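Local coordinates for Low molecular weight phosphotyrosine protein phosphatase 1 (Drosophila melanogaster, PDB 7CUY) that probably hydrolyses phosphate monoesters, among them phosphotyrosine on proteins, small aryl phosphates and acyl phosphates, at residues Arg120-Pro125 / Glu135-Gln140; Glu20-Asp25 / Ser57-His62; Arg15-Glu20 / Cys66-Arg71; Glu106-Gly111 / Lys150-Lys155. All blocks are in the same frame, centred on the assembly; numbering follows the deposited sequence.

Interaction 2 is buried and wholly apolar: helices 15-29 and 53-61 meet through valine and leucine methyls, with no hydrogen bond between them. Interaction 3, its centre about 9 Å from that of interaction 2, uses the same helix 15-29 but sets it against a loop, mixing proline, sulfur, imidazole and carboxylate. Interaction 1 is partly buried and combines one amide hydrogen bond with aliphatic packing, fixing the loop of the probable proton donor to helix 132-153. Interaction 4 uses the far end of that helix and lies at the surface, where a salt bridge takes over. Centres of interactions 3 and 4 are about 19 Å apart.

Interaction 1 of 4, residues Arg120-Pro125 / Glu135-Gln140; sequences RIIEDP and ETAYQQ
Gln-140 and Ile-121 make the polar contact between 135-140 and 120-125. Gln-140 NE2 donates to the backbone O of Ile-121 at 2.9 Å, with an N-H...O angle of 150°; the donor stands above the carbonyl plane, 50° out of it, and the same NE2 also serves Asn-119 O. On the other side of the amide, OE1 accepts from a water 2.7 Å away, which in turn accepts from the backbone N of Glu-123. Apolar packing is carried by Ile-122. With chi1 at -67°, its CG1 lies beside the backbone N and CG2 is anti to it; CG2 meets Ala-137 CB at 3.8 Å, whereas CG1 lies 3.7 Å from Gln-140 CD, the two side chains running antiparallel past one another. With an alanine at position 140, the Ile-121 carbonyl is likely to lose this donor, the water link to Glu-123 to break and the packing along Ile-122 CG1 to thin. One amide thus links to the backbone on both sides of Ile-122, directly at Ile-121 O and through a water at Glu-123 N. Ile-122 O accepts from Arg-15, so the helix probably helps hold the loop carrying Asp-124, probably the proton donor, beside the active site.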
# COMPACT_ATOMS: atom_id res chain seq x y z
N ARG A 120 10.41 -8.24 -5.63
CA ARG A 120 9.12 -8.29 -4.97
C ARG A 120 9.07 -7.52 -3.67
O ARG A 120 7.98 -7.15 -3.23
CB ARG A 120 8.71 -9.74 -4.73
CG ARG A 120 9.41 -10.41 -3.58
CD ARG A 120 9.05 -11.85 -3.63
NE ARG A 120 9.63 -12.63 -2.54
CZ ARG A 120 8.91 -13.35 -1.69
NH1 ARG A 120 7.59 -13.36 -1.81
NH2 ARG A 120 9.51 -14.05 -0.74
N ILE A 121 10.22 -7.26 -3.05
CA ILE A 121 10.27 -6.47 -1.82
C ILE A 121 10.20 -4.99 -2.19
O ILE A 121 10.98 -4.50 -3.02
CB ILE A 121 11.53 -6.78 -1.01
CG1 ILE A 121 11.61 -8.27 -0.69
CG2 ILE A 121 11.59 -5.95 0.27
CD1 ILE A 121 10.63 -8.74 0.35
N ILE A 122 9.24 -4.28 -1.62
CA ILE A 122 9.19 -2.83 -1.78
C ILE A 122 9.91 -2.24 -0.57
O ILE A 122 9.38 -2.23 0.55
CB ILE A 122 7.76 -2.31 -1.94
CG1 ILE A 122 7.19 -2.82 -3.28
CG2 ILE A 122 7.78 -0.81 -1.89
CD1 ILE A 122 5.65 -2.95 -3.33
N GLU A 123 11.13 -1.76 -0.81
CA GLU A 123 12.03 -1.36 0.26
C GLU A 123 11.68 0.01 0.81
O GLU A 123 11.29 0.91 0.07
CB GLU A 123 13.47 -1.33 -0.25
CG GLU A 123 13.94 -2.59 -0.92
CD GLU A 123 14.50 -3.57 0.08
OE1 GLU A 123 14.33 -3.30 1.29
OE2 GLU A 123 15.11 -4.59 -0.34
N ASP A 124 11.84 0.15 2.10
CA ASP A 124 11.72 1.40 2.84
C ASP A 124 12.68 2.44 2.27
O ASP A 124 13.90 2.28 2.40
CB ASP A 124 12.03 1.09 4.31
CG ASP A 124 11.76 2.26 5.23
OD1 ASP A 124 11.52 3.39 4.73
OD2 ASP A 124 11.81 2.03 6.45
N PRO A 125 12.20 3.50 1.63
CA PRO A 125 13.11 4.52 1.08
C PRO A 125 13.45 5.68 2.01
O PRO A 125 14.17 6.58 1.58
CB PRO A 125 12.31 5.04 -0.11
CG PRO A 125 10.91 5.03 0.40
CD PRO A 125 10.80 3.81 1.29
N GLU A 135 10.60 6.58 -6.26
CA GLU A 135 10.29 6.29 -7.65
C GLU A 135 10.28 4.79 -7.90
O GLU A 135 9.42 4.29 -8.63
CB GLU A 135 11.29 7.01 -8.56
CG GLU A 135 11.35 6.50 -10.00
CD GLU A 135 10.11 6.89 -10.81
OE1 GLU A 135 9.33 7.76 -10.35
OE2 GLU A 135 9.94 6.31 -11.92
N THR A 136 11.20 4.03 -7.29
CA THR A 136 11.20 2.60 -7.59
C THR A 136 10.02 1.91 -6.91
O THR A 136 9.38 1.03 -7.50
CB THR A 136 12.54 1.92 -7.24
OG1 THR A 136 12.44 1.18 -6.02
CG2 THR A 136 13.64 2.92 -7.14
N ALA A 137 9.68 2.33 -5.69
CA ALA A 137 8.44 1.88 -5.06
C ALA A 137 7.23 2.18 -5.94
O ALA A 137 6.33 1.34 -6.10
CB ALA A 137 8.28 2.55 -3.69
N TYR A 138 7.18 3.38 -6.51
CA TYR A 138 6.08 3.72 -7.41
C TYR A 138 6.03 2.75 -8.60
O TYR A 138 4.98 2.18 -8.91
CB TYR A 138 6.20 5.17 -7.88
CG TYR A 138 5.20 5.52 -8.96
CD1 TYR A 138 3.95 6.00 -8.63
CD2 TYR A 138 5.51 5.35 -10.31
CE1 TYR A 138 3.03 6.30 -9.60
CE2 TYR A 138 4.58 5.64 -11.29
CZ TYR A 138 3.34 6.12 -10.93
OH TYR A 138 2.40 6.43 -11.89
N GLN A 139 7.17 2.55 -9.27
CA GLN A 139 7.21 1.62 -10.39
C GLN A 139 6.72 0.23 -9.98
O GLN A 139 5.97 -0.41 -10.71
CB GLN A 139 8.62 1.54 -10.98
CG GLN A 139 9.05 2.78 -11.74
CD GLN A 139 9.91 2.47 -12.98
OE1 GLN A 139 10.30 1.32 -13.23
NE2 GLN A 139 10.18 3.51 -13.77
N GLN A 140 7.14 -0.24 -8.80
CA GLN A 140 6.72 -1.55 -8.33
C GLN A 140 5.21 -1.60 -8.09
O GLN A 140 4.54 -2.55 -8.51
CB GLN A 140 7.47 -1.92 -7.06
CG GLN A 140 8.95 -2.20 -7.27
CD GLN A 140 9.72 -2.29 -5.97
OE1 GLN A 140 9.92 -1.29 -5.28
NE2 GLN A 140 10.18 -3.49 -5.62
O HOH W 1 11.87 -0.93 -3.46

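Interaction 2 of 4, residues Glu20-Asp25 / Ser57-His62; sequences EVVMVD and STLQKH
Val-21 and Leu-59 reach across from their helices tip to tip, and both CB atoms point toward the opposite segment. The isobutyl end of Leu-59 presents its two methyls to different parts of the valine: CD1 touches CG2 of Val-21 at 3.9 Å and lies equally near its CB, while CD2 of Leu-59 sits 4.0 Å from Val-21 CG1. The fork of one side chain therefore faces the fork of the other. Leu-59 attains this reach with CG anti to its carbonyl carbon (chi1 -69°) and an extended second torsion of 168°. Val-22 adds a looser touch, CG2 to Leu-59 CD2 at 4.5 Å. No hydrogen bond crosses the contact, and the nearest CA atoms, those of Val-21 and Leu-59, stand 8.1 Å apart, so the backbones are separated by side chains and dispersion forces supply the attraction. The summed buried area is modest, 110 Å². Other side chains pack on the same residues: Leu-64 on Val-21, Cys-66 on Leu-59, and Tyr-138 of helix 132-153 on Val-22. The contact thereby joins helix 53-61 to the flank of helix 15-29, whose Met-23 and Val-24 rest on Val-37 of strand 35-41.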
# COMPACT_ATOMS: atom_id res chain seq x y z
N GLU A 20 -1.49 3.17 -2.11
CA GLU A 20 -2.90 3.53 -2.06
C GLU A 20 -3.28 4.39 -3.26
O GLU A 20 -4.31 4.16 -3.90
CB GLU A 20 -3.22 4.26 -0.77
CG GLU A 20 -4.66 4.75 -0.74
CD GLU A 20 -4.92 5.73 0.37
OE1 GLU A 20 -3.96 6.07 1.11
OE2 GLU A 20 -6.08 6.13 0.52
N VAL A 21 -2.47 5.40 -3.57
CA VAL A 21 -2.82 6.29 -4.67
C VAL A 21 -2.72 5.55 -6.01
O VAL A 21 -3.56 5.74 -6.92
CB VAL A 21 -1.93 7.55 -4.64
CG1 VAL A 21 -2.07 8.32 -5.94
CG2 VAL A 21 -2.31 8.44 -3.47
N VAL A 22 -1.70 4.71 -6.17
CA VAL A 22 -1.55 3.97 -7.42
C VAL A 22 -2.71 3.00 -7.59
O VAL A 22 -3.23 2.82 -8.70
CB VAL A 22 -0.18 3.27 -7.47
CG1 VAL A 22 -0.13 2.26 -8.59
CG2 VAL A 22 0.94 4.29 -7.64
N MET A 23 -3.16 2.36 -6.49
CA MET A 23 -4.26 1.41 -6.62
C MET A 23 -5.54 2.12 -7.06
O MET A 23 -6.26 1.62 -7.94
CB MET A 23 -4.47 0.66 -5.31
CG MET A 23 -5.50 -0.49 -5.35
SD MET A 23 -4.86 -2.02 -6.13
CE MET A 23 -5.60 -1.88 -7.71
N VAL A 24 -5.82 3.29 -6.49
CA VAL A 24 -7.01 4.04 -6.88
C VAL A 24 -6.92 4.45 -8.35
O VAL A 24 -7.87 4.29 -9.11
CB VAL A 24 -7.22 5.25 -5.95
CG1 VAL A 24 -8.25 6.19 -6.53
CG2 VAL A 24 -7.69 4.76 -4.61
N ASP A 25 -5.75 4.95 -8.77
CA ASP A 25 -5.53 5.28 -10.17
C ASP A 25 -5.66 4.05 -11.06
O ASP A 25 -6.21 4.13 -12.16
CB ASP A 25 -4.15 5.91 -10.33
CG ASP A 25 -3.88 6.36 -11.75
OD1 ASP A 25 -4.80 6.98 -12.36
OD2 ASP A 25 -2.76 6.11 -12.26
N SER A 57 5.92 14.37 -3.99
CA SER A 57 6.51 14.86 -5.22
C SER A 57 6.61 13.76 -6.27
O SER A 57 6.44 14.02 -7.47
CB SER A 57 7.87 15.47 -4.94
OG SER A 57 7.70 16.59 -4.07
N THR A 58 6.90 12.52 -5.83
CA THR A 58 6.95 11.42 -6.79
C THR A 58 5.61 11.21 -7.48
O THR A 58 5.55 10.99 -8.69
CB THR A 58 7.39 10.12 -6.10
OG1 THR A 58 8.73 10.26 -5.64
CG2 THR A 58 7.30 8.97 -7.07
N LEU A 59 4.51 11.27 -6.71
CA LEU A 59 3.20 11.08 -7.32
C LEU A 59 2.89 12.22 -8.30
O LEU A 59 2.44 11.97 -9.42
CB LEU A 59 2.13 10.96 -6.24
CG LEU A 59 2.22 9.67 -5.43
CD1 LEU A 59 1.34 9.68 -4.15
CD2 LEU A 59 1.89 8.46 -6.32
N GLN A 60 3.15 13.48 -7.88
CA GLN A 60 3.03 14.64 -8.77
C GLN A 60 3.77 14.43 -10.08
O GLN A 60 3.22 14.69 -11.16
CB GLN A 60 3.58 15.88 -8.08
CG GLN A 60 2.77 16.39 -6.92
CD GLN A 60 3.03 17.86 -6.67
OE1 GLN A 60 4.19 18.28 -6.53
NE2 GLN A 60 1.96 18.66 -6.61
N LYS A 61 5.02 13.98 -10.01
CA LYS A 61 5.79 13.68 -11.22
C LYS A 61 4.98 12.83 -12.19
O LYS A 61 5.13 12.96 -13.41
CB LYS A 61 7.08 12.96 -10.84
CG LYS A 61 7.92 12.46 -12.00
CD LYS A 61 8.89 11.36 -11.54
CE LYS A 61 10.03 11.11 -12.54
NZ LYS A 61 11.01 12.24 -12.61
N HIS A 62 4.09 11.98 -11.67
CA HIS A 62 3.28 11.11 -12.50
C HIS A 62 1.83 11.55 -12.55
O HIS A 62 0.95 10.75 -12.88
CB HIS A 62 3.39 9.67 -12.00
CG HIS A 62 4.78 9.12 -12.06
ND1 HIS A 62 5.27 8.47 -13.18
CD2 HIS A 62 5.79 9.13 -11.16
CE1 HIS A 62 6.52 8.10 -12.96
NE2 HIS A 62 6.86 8.50 -11.75

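Interaction 3 of 4, residues Arg15-Glu20 / Cys66-Arg71; sequences RSPIAE and CTHIVR
Pro-17, near the start of helix 15-29, comes closest to the non-regular chain at 66-71 opposite His-68, their CA atoms 7.1 Å apart. The pyrrolidine ring carries the apolar part of the contact: its CG lies 4.0 Å from His-68 CD2, meeting the imidazole obliquely, and its CB is 4.1 Å from the sulfur of Cys-66. That SG is set anti to the backbone N (chi1 -177°), an orientation that brings it to the proline. Glu-20, one turn further along the helix, approaches from the same side of the ring plane but near ND1 instead of CD2, with OE1 3.7 Å from His-68 ND1. The carboxylate and ring planes are 85° apart, and the pair forms no hydrogen bond. Each polar end has its partner elsewhere, Glu-20 OE1 at Ser-39 and His-68 NE2 at Asn-12. On the opposite side of the imidazole the backbone N of Val-70 lies over the face, 3.7 Å above the ring plane and toward the rim. Through these links the loop between helices 53-61 and 77-80 is laid against the first turns of helix 15-29 and strand 35-41, close to Asn-12 of the phosphate-binding loop, which in this family runs from the end of strand 3-9 into that helix.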
# COMPACT_ATOMS: atom_id res chain seq x y z
N ARG A 15 5.78 4.40 1.63
CA ARG A 15 5.41 3.35 0.69
C ARG A 15 3.90 3.22 0.50
O ARG A 15 3.40 3.34 -0.61
CB ARG A 15 6.02 2.02 1.13
CG ARG A 15 7.51 1.95 0.88
CD ARG A 15 8.11 0.72 1.53
NE ARG A 15 8.09 0.80 2.99
CZ ARG A 15 8.45 -0.20 3.79
NH1 ARG A 15 8.85 -1.36 3.28
NH2 ARG A 15 8.39 -0.03 5.11
N SER A 16 3.16 2.96 1.58
CA SER A 16 1.74 2.65 1.40
C SER A 16 0.89 3.81 0.88
O SER A 16 -0.15 3.55 0.25
CB SER A 16 1.14 2.10 2.70
OG SER A 16 1.41 2.91 3.83
N PRO A 17 1.23 5.09 1.11
CA PRO A 17 0.43 6.15 0.46
C PRO A 17 0.59 6.14 -1.04
O PRO A 17 -0.38 6.41 -1.75
CB PRO A 17 0.97 7.45 1.08
CG PRO A 17 1.63 7.05 2.32
CD PRO A 17 2.19 5.68 2.06
N ILE A 18 1.78 5.82 -1.54
CA ILE A 18 1.97 5.63 -2.98
C ILE A 18 1.12 4.46 -3.45
O ILE A 18 0.37 4.56 -4.42
CB ILE A 18 3.46 5.42 -3.30
CG1 ILE A 18 4.25 6.73 -3.15
CG2 ILE A 18 3.66 4.80 -4.68
CD1 ILE A 18 5.79 6.52 -3.19
N ALA A 19 1.22 3.32 -2.75
CA ALA A 19 0.46 2.13 -3.13
C ALA A 19 -1.04 2.40 -3.09
O ALA A 19 -1.79 1.92 -3.95
CB ALA A 19 0.84 0.94 -2.23
N GLU A 20 -1.49 3.17 -2.11
CA GLU A 20 -2.90 3.53 -2.06
C GLU A 20 -3.28 4.39 -3.26
O GLU A 20 -4.31 4.16 -3.90
CB GLU A 20 -3.22 4.26 -0.77
CG GLU A 20 -4.66 4.75 -0.74
CD GLU A 20 -4.92 5.73 0.37
OE1 GLU A 20 -3.96 6.07 1.11
OE2 GLU A 20 -6.08 6.13 0.52
N CYS A 66 -1.82 13.32 -3.52
CA CYS A 66 -1.84 12.60 -2.26
C CYS A 66 -2.27 13.55 -1.15
O CYS A 66 -1.49 14.43 -0.75
CB CYS A 66 -0.48 11.99 -1.94
SG CYS A 66 -0.50 11.01 -0.44
N THR A 67 -3.48 13.37 -0.65
CA THR A 67 -4.03 14.19 0.42
C THR A 67 -4.30 13.36 1.66
O THR A 67 -5.19 13.66 2.46
CB THR A 67 -5.29 14.89 -0.06
OG1 THR A 67 -6.30 13.90 -0.29
CG2 THR A 67 -5.01 15.61 -1.36
N HIS A 68 -3.55 12.28 1.82
CA HIS A 68 -3.84 11.32 2.86
C HIS A 68 -3.26 11.79 4.19
O HIS A 68 -2.24 12.49 4.24
CB HIS A 68 -3.30 9.95 2.39
CG HIS A 68 -2.80 9.07 3.49
ND1 HIS A 68 -3.62 8.19 4.17
CD2 HIS A 68 -1.55 8.89 3.99
CE1 HIS A 68 -2.90 7.53 5.06
NE2 HIS A 68 -1.64 7.94 4.97
N ILE A 69 -3.95 11.46 5.27
CA ILE A 69 -3.49 11.73 6.63
C ILE A 69 -3.13 10.41 7.28
O ILE A 69 -3.94 9.48 7.29
CB ILE A 69 -4.56 12.46 7.47
CG1 ILE A 69 -5.04 13.73 6.77
CG2 ILE A 69 -4.00 12.80 8.84
CD1 ILE A 69 -5.87 14.63 7.67
N VAL A 70 -1.93 10.35 7.88
CA VAL A 70 -1.44 9.11 8.48
C VAL A 70 -2.33 8.68 9.64
O VAL A 70 -2.53 9.43 10.61
CB VAL A 70 0.01 9.29 8.96
CG1 VAL A 70 0.46 8.05 9.73
CG2 VAL A 70 0.94 9.57 7.78
N ARG A 71 -2.82 7.46 9.57
CA ARG A 71 -3.45 6.81 10.71
C ARG A 71 -2.78 5.47 10.94
O ARG A 71 -2.13 4.90 10.05
CB ARG A 71 -4.97 6.63 10.52
CG ARG A 71 -5.36 5.35 9.79
CD ARG A 71 -6.86 5.14 9.78
NE ARG A 71 -7.29 4.11 8.83
CZ ARG A 71 -7.37 2.81 9.11
NH1 ARG A 71 -7.05 2.35 10.32
NH2 ARG A 71 -7.76 1.95 8.17

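Interaction 4 of 4, residues Glu106-Gly111 / Lys150-Lys155; sequences ELLMLG and KERLQK
Glu-106 swings its CG anti to the backbone N and stays extended beyond it, while Arg-152 bends at its second torsion (chi2 -68°), and these two shapes bring carboxylate and guanidinium together across a gap of 11.6 Å between their CA atoms. The result is a salt bridge: NH1 of Arg-152 donates to OE1 of Glu-106 at 2.9 Å. With an N-H...O angle of 175° the bond is almost straight. OE1 is met on its syn side, with the donor tilted 23° out of the carboxylate plane, and itself lies nearly in the guanidinium plane; the two flat groups are close to coplanar although the side chains themselves cross at about a right angle. The other carboxylate oxygen is less engaged, OE2 of Glu-106 being 3.5 Å from Arg-152 NH1. Leu-108 contributes a looser aliphatic flank, with CD1 4.3 Å from NH1 of Arg-152 and oblique to the guanidinium. Were Glu-106 a glutamine, the arginine would probably lose its charged mate on this strand and its guanidinium be less firmly held. The bridge lies at the surface, well away from the active site. It ties the last turn of helix 132-153 to strand 106-109, an outermost strand of the parallel sheet, while beneath it Leu-108 packs on Phe-85 of the adjoining strand 83-86 and on Phe-148 of the helix.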
# COMPACT_ATOMS: atom_id res chain seq x y z
N GLU A 106 -7.68 -11.03 4.11
CA GLU A 106 -6.61 -11.81 3.52
C GLU A 106 -5.31 -10.99 3.59
O GLU A 106 -5.26 -9.87 3.08
CB GLU A 106 -6.96 -12.17 2.07
CG GLU A 106 -6.13 -13.32 1.51
CD GLU A 106 -6.43 -13.65 0.05
OE1 GLU A 106 -5.51 -14.13 -0.66
OE2 GLU A 106 -7.59 -13.47 -0.39
N LEU A 107 -4.27 -11.56 4.19
CA LEU A 107 -2.99 -10.85 4.35
C LEU A 107 -2.06 -11.20 3.20
O LEU A 107 -1.67 -12.37 3.04
CB LEU A 107 -2.31 -11.19 5.67
CG LEU A 107 -3.17 -11.19 6.93
CD1 LEU A 107 -2.27 -11.37 8.17
CD2 LEU A 107 -4.01 -9.92 7.03
N LEU A 108 -1.70 -10.21 2.40
CA LEU A 108 -0.88 -10.45 1.22
C LEU A 108 0.29 -9.48 1.24
O LEU A 108 0.25 -8.43 1.87
CB LEU A 108 -1.71 -10.27 -0.07
CG LEU A 108 -2.97 -11.16 -0.11
CD1 LEU A 108 -3.90 -10.71 -1.20
CD2 LEU A 108 -2.60 -12.65 -0.25
N MET A 109 1.34 -9.85 0.54
CA MET A 109 2.43 -8.92 0.31
C MET A 109 2.29 -8.39 -1.11
O MET A 109 2.14 -9.17 -2.05
CB MET A 109 3.78 -9.60 0.53
CG MET A 109 4.88 -8.58 0.67
SD MET A 109 6.48 -9.29 1.00
CE MET A 109 6.85 -9.98 -0.62
N LEU A 110 2.29 -7.05 -1.26
CA LEU A 110 1.89 -6.47 -2.54
C LEU A 110 2.78 -6.97 -3.69
O LEU A 110 2.28 -7.28 -4.78
CB LEU A 110 1.92 -4.94 -2.46
CG LEU A 110 1.51 -4.21 -3.75
CD1 LEU A 110 0.18 -4.70 -4.25
CD2 LEU A 110 1.46 -2.70 -3.55
N GLY A 111 4.08 -7.11 -3.44
CA GLY A 111 4.98 -7.48 -4.51
C GLY A 111 4.89 -8.94 -4.95
O GLY A 111 5.55 -9.31 -5.92
N LYS A 150 -6.13 -7.32 -11.84
CA LYS A 150 -6.55 -8.19 -12.93
C LYS A 150 -6.86 -9.60 -12.43
O LYS A 150 -7.91 -10.17 -12.77
CB LYS A 150 -5.49 -8.20 -14.03
CG LYS A 150 -5.71 -7.13 -15.08
CD LYS A 150 -4.46 -6.86 -15.88
CE LYS A 150 -4.80 -6.36 -17.26
NZ LYS A 150 -5.43 -5.04 -17.23
N GLU A 151 -5.97 -10.18 -11.61
CA GLU A 151 -6.18 -11.56 -11.16
C GLU A 151 -7.32 -11.65 -10.16
O GLU A 151 -8.29 -12.39 -10.37
CB GLU A 151 -4.91 -12.11 -10.51
CG GLU A 151 -3.76 -12.27 -11.44
CD GLU A 151 -2.51 -12.61 -10.68
OE1 GLU A 151 -2.60 -13.45 -9.75
OE2 GLU A 151 -1.45 -12.01 -10.99
N ARG A 152 -7.21 -10.95 -9.04
CA ARG A 152 -8.12 -11.18 -7.92
C ARG A 152 -9.36 -10.32 -7.99
O ARG A 152 -10.43 -10.77 -7.59
CB ARG A 152 -7.43 -10.91 -6.59
CG ARG A 152 -6.23 -11.77 -6.37
CD ARG A 152 -6.63 -13.24 -6.17
NE ARG A 152 -5.47 -13.98 -5.69
CZ ARG A 152 -5.18 -14.15 -4.40
NH1 ARG A 152 -5.99 -13.67 -3.46
NH2 ARG A 152 -4.09 -14.81 -4.06
N LEU A 153 -9.24 -9.08 -8.43
CA LEU A 153 -10.40 -8.21 -8.38
C LEU A 153 -11.28 -8.36 -9.62
O LEU A 153 -12.51 -8.30 -9.51
CB LEU A 153 -9.96 -6.76 -8.22
CG LEU A 153 -9.29 -6.36 -6.89
CD1 LEU A 153 -9.11 -4.84 -6.81
CD2 LEU A 153 -10.03 -6.87 -5.66
N GLN A 154 -10.68 -8.57 -10.79
CA GLN A 154 -11.41 -8.75 -12.03
C GLN A 154 -11.52 -10.20 -12.46
O GLN A 154 -12.23 -10.49 -13.43
CB GLN A 154 -10.76 -7.95 -13.15
CG GLN A 154 -10.78 -6.48 -12.90
CD GLN A 154 -10.40 -5.69 -14.12
OE1 GLN A 154 -9.23 -5.35 -14.30
NE2 GLN A 154 -11.38 -5.39 -14.98
N LYS A 155 -10.83 -11.10 -11.77
CA LYS A 155 -10.84 -12.52 -12.07
C LYS A 155 -10.19 -12.76 -13.43
O LYS A 155 -10.63 -13.62 -14.18
CB LYS A 155 -12.27 -13.07 -12.04
CG LYS A 155 -13.07 -12.64 -10.81
CD LYS A 155 -12.67 -13.45 -9.60
CE LYS A 155 -12.64 -12.63 -8.32
NZ LYS A 155 -13.97 -12.13 -7.89